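Local coordinates for glyoxylate-induced Protein (Pseudomonas aeruginosa, PDB 1SQ4) that is of unknown function but, as a double-barrel cupin protein, may act as a ureidoglycine aminohydrolase, at residues A[5-10]-A[33-38]; A[44-47]-A[51-54]; A[212-217]-A[246-251]; A[222-225]-A[230-233]. All coordinates share one frame; numbering follows the deposited sequence.

Interaction 1: A[5-10]-A[33-38]; sequences SYYAPH and IPKGVM
The phenol of Y7 meets the aliphatic part of K35, and, two residues on from Y7, the ring of P9 meets the selenomethionine M38. The first pair is packing of the lysine's aliphatic stem on the phenol. K35 crosses the tyrosine at about a right angle, with its CE 3.6 Å from Y7 CE2, reached obliquely, while K35 CB also lies 3.7 Å from Y7 OH. The bend of the lysine at chi3 (-115°) sets CE against the ring, and a further bend at chi4 directs NZ, which has a long, weak ion pair with E235. Lysine suits this half-exposed place because its greasy stem and charged end can serve different neighbours. The second pair is purely apolar: P9 CG lies 3.9 Å from M38 SE, and P9 CB is 4.1 Å from M38 CB. K35 opens a 3-10 turn, 35-37, and M38 follows it, M38 N bonded to K35 O at 3.2 Å; K35 N is held by D238. The N-terminal segment 5-10, without regular structure, thus lies against the turn that follows strand 30-33. W55 of strand 52-57 touches both P9 and M38, and Y7 is tied by backbone hydrogen bonding to L219 on strand 212-220.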
loop_
_atom_site.group_PDB
_atom_site.type_symbol
_atom_site.label_atom_id
_atom_site.label_comp_id
_atom_site.label_asym_id
_atom_site.label_seq_id
_atom_site.Cartn_x
_atom_site.Cartn_y
_atom_site.Cartn_z
ATOM N N SER A 5 -31.198 8.879 -25.440
ATOM C CA SER A 5 -31.357 7.568 -24.828
ATOM C C SER A 5 -30.936 7.611 -23.371
ATOM O O SER A 5 -30.132 8.455 -22.963
ATOM C CB SER A 5 -30.484 6.545 -25.541
ATOM O OG SER A 5 -29.114 6.807 -25.286
ATOM N N TYR A 6 -31.469 6.687 -22.584
ATOM C CA TYR A 6 -31.121 6.621 -21.178
ATOM C C TYR A 6 -31.054 5.168 -20.740
ATOM O O TYR A 6 -31.911 4.362 -21.087
ATOM C CB TYR A 6 -32.159 7.367 -20.350
ATOM C CG TYR A 6 -32.523 8.731 -20.885
ATOM C CD1 TYR A 6 -31.722 9.851 -20.643
ATOM C CD2 TYR A 6 -33.695 8.905 -21.605
ATOM C CE1 TYR A 6 -32.103 11.123 -21.110
ATOM C CE2 TYR A 6 -34.080 10.150 -22.071
ATOM C CZ TYR A 6 -33.294 11.250 -21.823
ATOM O OH TYR A 6 -33.748 12.465 -22.274
ATOM N N TYR A 7 -30.021 4.827 -19.989
ATOM C CA TYR A 7 -29.878 3.465 -19.520
ATOM C C TYR A 7 -30.839 3.214 -18.369
ATOM O O TYR A 7 -31.114 4.112 -17.565
ATOM C CB TYR A 7 -28.442 3.199 -19.065
ATOM C CG TYR A 7 -28.274 1.880 -18.351
ATOM C CD1 TYR A 7 -28.550 1.758 -16.988
ATOM C CD2 TYR A 7 -27.838 0.743 -19.036
ATOM C CE1 TYR A 7 -28.386 0.534 -16.326
ATOM C CE2 TYR A 7 -27.677 -0.486 -18.375
ATOM C CZ TYR A 7 -27.948 -0.581 -17.026
ATOM O OH TYR A 7 -27.755 -1.777 -16.367
ATOM N N ALA A 8 -31.347 1.984 -18.304
ATOM C CA ALA A 8 -32.276 1.580 -17.255
ATOM C C ALA A 8 -32.060 0.113 -16.894
ATOM O O ALA A 8 -32.080 -0.758 -17.758
ATOM C CB ALA A 8 -33.712 1.801 -17.707
ATOM N N PRO A 9 -31.855 -0.173 -15.599
ATOM C CA PRO A 9 -31.633 -1.529 -15.107
ATOM C C PRO A 9 -32.812 -2.397 -15.465
ATOM O O PRO A 9 -33.934 -1.910 -15.607
ATOM C CB PRO A 9 -31.545 -1.346 -13.599
ATOM C CG PRO A 9 -31.132 0.061 -13.435
ATOM C CD PRO A 9 -31.942 0.768 -14.471
ATOM N N HIS A 10 -32.548 -3.688 -15.600
ATOM C CA HIS A 10 -33.588 -4.649 -15.921
ATOM C C HIS A 10 -33.495 -5.832 -14.971
ATOM O O HIS A 10 -34.387 -6.676 -14.923
ATOM C CB HIS A 10 -33.463 -5.106 -17.380
ATOM C CG HIS A 10 -34.062 -4.142 -18.366
ATOM N ND1 HIS A 10 -34.372 -4.501 -19.661
ATOM C CD2 HIS A 10 -34.422 -2.845 -18.238
ATOM C CE1 HIS A 10 -34.901 -3.464 -20.287
ATOM N NE2 HIS A 10 -34.944 -2.446 -19.449
ATOM N N ILE A 33 -19.558 2.491 -8.330
ATOM C CA ILE A 33 -20.457 1.340 -8.282
ATOM C C ILE A 33 -20.947 0.986 -9.686
ATOM O O ILE A 33 -21.712 1.738 -10.300
ATOM C CB ILE A 33 -21.679 1.631 -7.418
ATOM C CG1 ILE A 33 -21.241 2.294 -6.123
ATOM C CG2 ILE A 33 -22.416 0.328 -7.106
ATOM C CD1 ILE A 33 -22.415 2.785 -5.347
ATOM N N PRO A 34 -20.504 -0.163 -10.212
ATOM C CA PRO A 34 -20.864 -0.666 -11.541
ATOM C C PRO A 34 -22.331 -0.993 -11.677
ATOM O O PRO A 34 -23.010 -1.287 -10.694
ATOM C CB PRO A 34 -20.021 -1.924 -11.678
ATOM C CG PRO A 34 -18.839 -1.611 -10.874
ATOM C CD PRO A 34 -19.438 -0.990 -9.636
ATOM N N LYS A 35 -22.808 -0.971 -12.911
ATOM C CA LYS A 35 -24.198 -1.284 -13.171
ATOM C C LYS A 35 -24.520 -2.739 -12.833
ATOM O O LYS A 35 -25.669 -3.062 -12.567
ATOM C CB LYS A 35 -24.534 -0.993 -14.635
ATOM C CG LYS A 35 -23.652 -1.708 -15.630
ATOM C CD LYS A 35 -23.830 -1.088 -16.987
ATOM C CE LYS A 35 -24.431 -2.066 -17.945
ATOM N NZ LYS A 35 -23.479 -3.178 -18.123
ATOM N N GLY A 36 -23.503 -3.602 -12.827
ATOM C CA GLY A 36 -23.705 -5.015 -12.538
ATOM C C GLY A 36 -24.191 -5.353 -11.138
ATOM O O GLY A 36 -24.424 -6.512 -10.803
ATOM N N VAL A 37 -24.351 -4.336 -10.312
ATOM C CA VAL A 37 -24.808 -4.562 -8.962
ATOM C C VAL A 37 -26.321 -4.749 -8.944
ATOM O O VAL A 37 -26.860 -5.569 -8.185
ATOM C CB VAL A 37 -24.432 -3.372 -8.088
ATOM C CG1 VAL A 37 -24.727 -3.673 -6.639
ATOM C CG2 VAL A 37 -22.972 -3.055 -8.291
HETATM N N MSE A 38 -26.994 -3.974 -9.788
HETATM C CA MSE A 38 -28.446 -3.989 -9.913
HETATM C C MSE A 38 -28.979 -5.355 -10.325
HETATM O O MSE A 38 -29.360 -5.546 -11.474
HETATM C CB MSE A 38 -28.894 -2.981 -10.966
HETATM C CG MSE A 38 -28.070 -1.728 -11.038
HETATM SE SE MSE A 38 -28.946 -0.263 -10.193
HETATM C CE MSE A 38 -28.038 -0.390 -8.479
#

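Interaction 2: A[44-47]-A[51-54]; sequences SHLP and NMRM
S44 and M54 are joined by the strongest bond here, S44 N to M54 O at 2.8 Å, with an N-H...O angle of 161° and the donor in the carbonyl plane. The return bond, M54 N to S44 O, is weak at 3.4 Å. A further weak bond comes from a side chain: H45 ND1 approaches M52 O at the ring edge, 3.3 Å away with an angle of only 131°. The CB of H45 points away from strand 52-54, but CG stands beside the backbone N (chi1 -57°), and this brings the imidazole back to the carbonyl. S44 with M54 makes a single antiparallel bridge, by which the chain, after loop 44-47, returns alongside it as strand 52-57, one of the two outermost strands of a six-stranded cupin sheet within this chain. R53 takes little part: its guanidinium makes salt bridges to E74 and D40. Beyond the polar line lies an apolar patch. L46 CB meets the terminal methyl CE of M52 at 3.7 Å, while L46 CD1 touches M54 SE, also at 3.7 Å, the leucine crossing M54 at about a right angle. Methionine side chains, here selenomethionine, are flexible enough to lay a methyl and a selenium against one leucine, and L46 also packs on H269 of the second subunit.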
loop_
_atom_site.group_PDB
_atom_site.type_symbol
_atom_site.label_atom_id
_atom_site.label_comp_id
_atom_site.label_asym_id
_atom_site.label_seq_id
_atom_site.Cartn_x
_atom_site.Cartn_y
_atom_site.Cartn_z
ATOM N N SER A 44 -35.373 -3.712 -3.555
ATOM C CA SER A 44 -36.045 -3.335 -2.307
ATOM C C SER A 44 -37.521 -3.000 -2.516
ATOM O O SER A 44 -38.018 -2.974 -3.642
ATOM C CB SER A 44 -35.335 -2.133 -1.673
ATOM O OG SER A 44 -33.946 -2.382 -1.514
ATOM N N HIS A 45 -38.209 -2.710 -1.418
ATOM C CA HIS A 45 -39.629 -2.414 -1.475
ATOM C C HIS A 45 -40.103 -1.320 -0.511
ATOM O O HIS A 45 -39.433 -1.009 0.473
ATOM C CB HIS A 45 -40.393 -3.708 -1.203
ATOM C CG HIS A 45 -40.052 -4.810 -2.154
ATOM N ND1 HIS A 45 -40.618 -4.907 -3.408
ATOM C CD2 HIS A 45 -39.155 -5.820 -2.068
ATOM C CE1 HIS A 45 -40.082 -5.926 -4.051
ATOM N NE2 HIS A 45 -39.188 -6.497 -3.262
ATOM N N LEU A 46 -41.259 -0.735 -0.805
ATOM C CA LEU A 46 -41.815 0.293 0.054
ATOM C C LEU A 46 -43.300 0.039 0.316
ATOM O O LEU A 46 -44.013 -0.527 -0.517
ATOM C CB LEU A 46 -41.612 1.686 -0.558
ATOM C CG LEU A 46 -40.174 2.207 -0.646
ATOM C CD1 LEU A 46 -40.156 3.502 -1.457
ATOM C CD2 LEU A 46 -39.582 2.437 0.766
ATOM N N PRO A 47 -43.782 0.437 1.498
ATOM C CA PRO A 47 -45.187 0.242 1.849
ATOM C C PRO A 47 -46.076 1.005 0.918
ATOM O O PRO A 47 -45.707 2.075 0.436
ATOM C CB PRO A 47 -45.279 0.811 3.256
ATOM C CG PRO A 47 -43.957 0.516 3.822
ATOM C CD PRO A 47 -43.016 0.883 2.672
ATOM N N ASN A 51 -47.012 -3.487 -7.465
ATOM C CA ASN A 51 -46.162 -3.916 -8.567
ATOM C C ASN A 51 -44.913 -3.076 -8.719
ATOM O O ASN A 51 -44.591 -2.611 -9.806
ATOM C CB ASN A 51 -46.966 -3.911 -9.869
ATOM C CG ASN A 51 -48.205 -4.774 -9.773
ATOM O OD1 ASN A 51 -48.153 -5.888 -9.247
ATOM N ND2 ASN A 51 -49.328 -4.271 -10.280
HETATM N N MSE A 52 -44.189 -2.912 -7.623
HETATM C CA MSE A 52 -42.986 -2.106 -7.640
HETATM C C MSE A 52 -41.739 -2.803 -7.104
HETATM O O MSE A 52 -41.792 -3.540 -6.119
HETATM C CB MSE A 52 -43.240 -0.837 -6.836
HETATM C CG MSE A 52 -42.085 0.166 -6.822
HETATM SE SE MSE A 52 -40.675 -0.126 -5.542
HETATM C CE MSE A 52 -41.163 1.224 -4.217
ATOM N N ARG A 53 -40.615 -2.556 -7.761
ATOM C CA ARG A 53 -39.329 -3.099 -7.346
ATOM C C ARG A 53 -38.346 -1.948 -7.618
ATOM O O ARG A 53 -38.496 -1.230 -8.606
ATOM C CB ARG A 53 -38.983 -4.345 -8.174
ATOM C CG ARG A 53 -38.783 -4.067 -9.671
ATOM C CD ARG A 53 -38.862 -5.322 -10.561
ATOM N NE ARG A 53 -37.906 -6.370 -10.187
ATOM C CZ ARG A 53 -36.937 -6.845 -10.974
ATOM N NH1 ARG A 53 -36.756 -6.380 -12.213
ATOM N NH2 ARG A 53 -36.148 -7.804 -10.512
HETATM N N MSE A 54 -37.368 -1.752 -6.740
HETATM C CA MSE A 54 -36.407 -0.670 -6.926
HETATM C C MSE A 54 -35.004 -1.035 -6.468
HETATM O O MSE A 54 -34.806 -1.887 -5.602
HETATM C CB MSE A 54 -36.853 0.587 -6.168
HETATM C CG MSE A 54 -36.887 0.425 -4.656
HETATM SE SE MSE A 54 -37.550 1.975 -3.673
HETATM C CE MSE A 54 -36.281 2.013 -2.197
#

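Interaction 3: A[212-217]-A[246-251]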
loop_
_atom_site.group_PDB
_atom_site.type_symbol
_atom_site.label_atom_id
_atom_site.label_comp_id
_atom_site.label_asym_id
_atom_site.label_seq_id
_atom_site.Cartn_x
_atom_site.Cartn_y
_atom_site.Cartn_z
HETATM N N MSE A 212 -18.480 20.140 -2.483
HETATM C CA MSE A 212 -18.850 19.192 -1.447
HETATM C C MSE A 212 -19.266 17.873 -2.077
HETATM O O MSE A 212 -19.214 17.721 -3.292
HETATM C CB MSE A 212 -19.972 19.777 -0.592
HETATM C CG MSE A 212 -19.572 21.090 0.092
HETATM SE SE MSE A 212 -18.173 20.860 1.429
HETATM C CE MSE A 212 -16.645 21.454 0.415
ATOM N N GLU A 213 -19.667 16.915 -1.252
ATOM C CA GLU A 213 -20.059 15.608 -1.753
ATOM C C GLU A 213 -21.300 15.640 -2.637
ATOM O O GLU A 213 -22.205 16.443 -2.438
ATOM C CB GLU A 213 -20.286 14.650 -0.585
ATOM C CG GLU A 213 -21.212 15.180 0.513
ATOM C CD GLU A 213 -20.483 16.048 1.537
ATOM O OE1 GLU A 213 -19.519 15.556 2.168
ATOM O OE2 GLU A 213 -20.873 17.222 1.709
ATOM N N HIS A 214 -21.321 14.767 -3.631
ATOM C CA HIS A 214 -22.450 14.669 -4.526
ATOM C C HIS A 214 -22.346 13.407 -5.357
ATOM O O HIS A 214 -21.265 12.832 -5.499
ATOM C CB HIS A 214 -22.565 15.894 -5.430
ATOM C CG HIS A 214 -21.352 16.166 -6.257
ATOM N ND1 HIS A 214 -20.176 16.633 -5.715
ATOM C CD2 HIS A 214 -21.138 16.063 -7.588
ATOM C CE1 HIS A 214 -19.288 16.808 -6.675
ATOM N NE2 HIS A 214 -19.847 16.468 -7.822
ATOM N N GLY A 215 -23.480 12.967 -5.892
ATOM C CA GLY A 215 -23.492 11.753 -6.677
ATOM C C GLY A 215 -23.548 12.002 -8.158
ATOM O O GLY A 215 -24.003 13.051 -8.607
ATOM N N LEU A 216 -23.068 11.018 -8.911
ATOM C CA LEU A 216 -23.044 11.058 -10.367
ATOM C C LEU A 216 -23.575 9.737 -10.873
ATOM O O LEU A 216 -23.118 8.694 -10.434
ATOM C CB LEU A 216 -21.612 11.226 -10.866
ATOM C CG LEU A 216 -21.051 12.632 -10.971
ATOM C CD1 LEU A 216 -21.524 13.498 -9.828
ATOM C CD2 LEU A 216 -19.527 12.545 -10.984
ATOM N N TYR A 217 -24.536 9.777 -11.789
ATOM C CA TYR A 217 -25.085 8.546 -12.355
ATOM C C TYR A 217 -25.004 8.649 -13.872
ATOM O O TYR A 217 -25.706 9.447 -14.483
ATOM C CB TYR A 217 -26.541 8.335 -11.921
ATOM C CG TYR A 217 -27.142 7.048 -12.440
ATOM C CD1 TYR A 217 -27.531 6.926 -13.766
ATOM C CD2 TYR A 217 -27.265 5.930 -11.615
ATOM C CE1 TYR A 217 -28.023 5.728 -14.265
ATOM C CE2 TYR A 217 -27.762 4.720 -12.105
ATOM C CZ TYR A 217 -28.138 4.632 -13.437
ATOM O OH TYR A 217 -28.642 3.453 -13.935
ATOM N N CYS A 246 -12.737 16.223 -3.884
ATOM C CA CYS A 246 -12.199 15.144 -4.703
ATOM C C CYS A 246 -11.993 15.639 -6.138
ATOM O O CYS A 246 -12.944 16.037 -6.803
ATOM C CB CYS A 246 -13.158 13.959 -4.708
ATOM S SG CYS A 246 -12.567 12.570 -5.701
ATOM N N PRO A 247 -10.745 15.630 -6.633
ATOM C CA PRO A 247 -10.503 16.098 -8.002
ATOM C C PRO A 247 -11.296 15.302 -9.045
ATOM O O PRO A 247 -11.498 14.095 -8.900
ATOM C CB PRO A 247 -8.994 15.924 -8.160
ATOM C CG PRO A 247 -8.491 16.090 -6.759
ATOM C CD PRO A 247 -9.477 15.290 -5.968
ATOM N N GLN A 248 -11.744 15.987 -10.093
ATOM C CA GLN A 248 -12.519 15.351 -11.153
ATOM C C GLN A 248 -12.055 15.767 -12.534
ATOM O O GLN A 248 -12.127 16.941 -12.901
ATOM C CB GLN A 248 -13.989 15.718 -11.019
ATOM C CG GLN A 248 -14.569 15.542 -9.636
ATOM C CD GLN A 248 -16.044 15.856 -9.620
ATOM O OE1 GLN A 248 -16.809 15.246 -10.358
ATOM N NE2 GLN A 248 -16.455 16.808 -8.790
ATOM N N ALA A 249 -11.592 14.801 -13.310
ATOM C CA ALA A 249 -11.137 15.064 -14.671
ATOM C C ALA A 249 -11.851 14.074 -15.555
ATOM O O ALA A 249 -12.093 12.930 -15.163
ATOM C CB ALA A 249 -9.646 14.864 -14.771
ATOM N N CYS A 250 -12.183 14.499 -16.755
ATOM C CA CYS A 250 -12.895 13.608 -17.632
ATOM C C CYS A 250 -12.231 13.443 -18.980
ATOM O O CYS A 250 -11.619 14.368 -19.498
ATOM C CB CYS A 250 -14.328 14.099 -17.812
ATOM S SG CYS A 250 -15.302 12.987 -18.822
ATOM N N TYR A 251 -12.359 12.252 -19.546
ATOM C CA TYR A 251 -11.767 11.972 -20.841
ATOM C C TYR A 251 -12.819 11.249 -21.667
ATOM O O TYR A 251 -12.737 10.044 -21.865
ATOM C CB TYR A 251 -10.533 11.079 -20.669
ATOM C CG TYR A 251 -9.417 11.324 -21.663
ATOM C CD1 TYR A 251 -8.335 12.157 -21.345
ATOM C CD2 TYR A 251 -9.439 10.721 -22.920
ATOM C CE1 TYR A 251 -7.298 12.382 -22.263
ATOM C CE2 TYR A 251 -8.417 10.936 -23.848
ATOM C CZ TYR A 251 -7.348 11.767 -23.521
ATOM O OH TYR A 251 -6.361 11.996 -24.468
#
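The H214 ring receives the Q248 amide at its edge: Q248 NE2 lies in the ring plane, 3.5 Å from both H214 CE1 and H214 NE2, while the amide plane itself is turned 46° from the imidazole. This is close packing, with no hydrogen bond between the pair. Another part of the ring edge is used by H214 ND1, which donates to M212 O at 2.8 Å (154°) within its own strand and so fixes the rotation of the imidazole. The ring of H210 meets that of H214 at about 85°. Q248 sends an extended chain across the interior from the other sheet; its OE1 is hydrogen-bonded to the hydroxyl of Y225, and its NE2 only weakly to E208. A glutamine suits this buried place because one amide offers both a donor (NE2) and an acceptor (OE1). L216 CD2 lies 3.9 Å from Q248 OE1, a methyl packed beside the amide oxygen. E208, H210, H214 and Q248 cluster inside the barrel, consistent with the metal-binding pocket of many cupins, though whether this one holds a metal is not known. Strand 212-220 runs between strands 239-244 and 258-265 of the large sheet, whereas 248-251 lies between 203-204 and 222-227 in the four-stranded sheet facing it.

Interaction 4: A[222-225]-A[230-233]; sequences KAVY and DWVE
Strands 222-225 and 230-233 run antiparallel, their axes 4.5 Å apart at 168°, and Y225 with V232 forms the hydrogen-bonded pair: Y225 N to V232 O at 2.9 Å, and V232 N to Y225 O at 2.7 Å. V224 and E233 form the adjacent non-hydrogen-bonded pair, beside which E233 CA makes a CA-H...O contact with A223 O. On the face of V224 and E233, the valine places CG1 anti to its backbone N (chi1 -179°), against the indole of W231. V224 CG1 thus meets W231 CE3 at 3.4 Å, the two side chains crossing at about a right angle. V224 CG2 is 4.2 Å from the E233 methylene CG. The two strands belong to the beta hairpin 222-227/230-235, whose second strand is an outermost one of the cupin barrel's four-stranded sheet; beta-branched valine and the broad tryptophan suit its extended backbone. The other face carries Y225 and V232; V232 CG2 lies 3.7 Å from Y225 O. Y225 sends its phenol to the barrel interior, where the hydroxyl is hydrogen-bonded to that of Y260. W231 packs against W231 of the fourth subunit, which E233 also touches, while V224 touches Y251 of that subunit.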
loop_
_atom_site.group_PDB
_atom_site.type_symbol
_atom_site.label_atom_id
_atom_site.label_comp_id
_atom_site.label_asym_id
_atom_site.label_seq_id
_atom_site.Cartn_x
_atom_site.Cartn_y
_atom_site.Cartn_z
ATOM N N LYS A 222 -19.749 6.397 -22.423
ATOM C CA LYS A 222 -18.639 5.783 -21.732
ATOM C C LYS A 222 -17.532 6.824 -21.723
ATOM O O LYS A 222 -17.523 7.746 -22.545
ATOM C CB LYS A 222 -18.179 4.516 -22.473
ATOM C CG LYS A 222 -19.273 3.461 -22.655
ATOM C CD LYS A 222 -18.750 2.005 -22.670
ATOM C CE LYS A 222 -17.913 1.650 -23.905
ATOM N NZ LYS A 222 -16.567 2.313 -23.929
ATOM N N ALA A 223 -16.602 6.694 -20.789
ATOM C CA ALA A 223 -15.494 7.633 -20.720
ATOM C C ALA A 223 -14.482 7.189 -19.683
ATOM O O ALA A 223 -14.729 6.269 -18.908
ATOM C CB ALA A 223 -16.011 9.024 -20.392
ATOM N N VAL A 224 -13.321 7.822 -19.707
ATOM C CA VAL A 224 -12.285 7.525 -18.741
ATOM C C VAL A 224 -12.336 8.730 -17.823
ATOM O O VAL A 224 -11.949 9.833 -18.207
ATOM C CB VAL A 224 -10.893 7.424 -19.399
ATOM C CG1 VAL A 224 -9.833 7.092 -18.346
ATOM C CG2 VAL A 224 -10.913 6.350 -20.468
ATOM N N TYR A 225 -12.853 8.518 -16.621
ATOM C CA TYR A 225 -13.000 9.591 -15.651
ATOM C C TYR A 225 -11.880 9.488 -14.651
ATOM O O TYR A 225 -11.449 8.398 -14.282
ATOM C CB TYR A 225 -14.333 9.453 -14.920
ATOM C CG TYR A 225 -14.957 10.746 -14.452
ATOM C CD1 TYR A 225 -15.668 11.552 -15.338
ATOM C CD2 TYR A 225 -14.897 11.134 -13.111
ATOM C CE1 TYR A 225 -16.312 12.703 -14.905
ATOM C CE2 TYR A 225 -15.537 12.290 -12.667
ATOM C CZ TYR A 225 -16.244 13.064 -13.572
ATOM O OH TYR A 225 -16.893 14.193 -13.149
ATOM N N ASP A 230 -6.905 8.853 -9.762
ATOM C CA ASP A 230 -7.230 7.529 -10.291
ATOM C C ASP A 230 -8.144 7.558 -11.509
ATOM O O ASP A 230 -9.274 8.021 -11.428
ATOM C CB ASP A 230 -7.891 6.677 -9.204
ATOM C CG ASP A 230 -6.919 6.234 -8.133
ATOM O OD1 ASP A 230 -7.374 5.886 -7.024
ATOM O OD2 ASP A 230 -5.703 6.221 -8.391
ATOM N N TRP A 231 -7.657 7.066 -12.641
ATOM C CA TRP A 231 -8.481 7.028 -13.834
ATOM C C TRP A 231 -9.297 5.734 -13.839
ATOM O O TRP A 231 -8.762 4.644 -13.603
ATOM C CB TRP A 231 -7.628 7.086 -15.097
ATOM C CG TRP A 231 -6.926 8.397 -15.335
ATOM C CD1 TRP A 231 -5.644 8.717 -14.992
ATOM C CD2 TRP A 231 -7.451 9.538 -16.029
ATOM N NE1 TRP A 231 -5.335 9.981 -15.439
ATOM C CE2 TRP A 231 -6.426 10.508 -16.075
ATOM C CE3 TRP A 231 -8.687 9.832 -16.617
ATOM C CZ2 TRP A 231 -6.598 11.751 -16.684
ATOM C CZ3 TRP A 231 -8.860 11.069 -17.225
ATOM C CH2 TRP A 231 -7.819 12.013 -17.253
ATOM N N VAL A 232 -10.597 5.855 -14.091
ATOM C CA VAL A 232 -11.461 4.688 -14.139
ATOM C C VAL A 232 -12.451 4.772 -15.302
ATOM O O VAL A 232 -13.024 5.820 -15.574
ATOM C CB VAL A 232 -12.229 4.477 -12.784
ATOM C CG1 VAL A 232 -11.230 4.226 -11.657
ATOM C CG2 VAL A 232 -13.082 5.682 -12.445
ATOM N N GLU A 233 -12.614 3.670 -16.018
ATOM C CA GLU A 233 -13.550 3.649 -17.118
ATOM C C GLU A 233 -14.939 3.542 -16.525
ATOM O O GLU A 233 -15.163 2.765 -15.595
ATOM C CB GLU A 233 -13.296 2.447 -18.024
ATOM C CG GLU A 233 -12.191 2.646 -19.043
ATOM C CD GLU A 233 -12.105 1.504 -20.040
ATOM O OE1 GLU A 233 -11.694 0.389 -19.645
ATOM O OE2 GLU A 233 -12.463 1.724 -21.222
#

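In the fold
Interaction 3 is fully buried in the second cupin barrel, whereas interactions 1, 2 and 4 are only partly buried; 1 and 2 both border the second subunit, while 3 and 4 both reach the fourth. Chemistry follows place: 4 rests on regular backbone pairing in a true hairpin, 2 combines a single bridge to a loop with apolar packing, and 1 and 3 join segments by side chains alone. Interactions 3 and 4 meet in one sheet, where strands 248-251 and 222-227 are neighbours. Interaction 1 links the regions: Y7 CD1 packs on Y217 OH of interaction 3 at 3.5 Å, and H10 O approaches R53 NH1 of interaction 2. Interactions 2 and 4 lie far apart, their centres about 32 Å from each other.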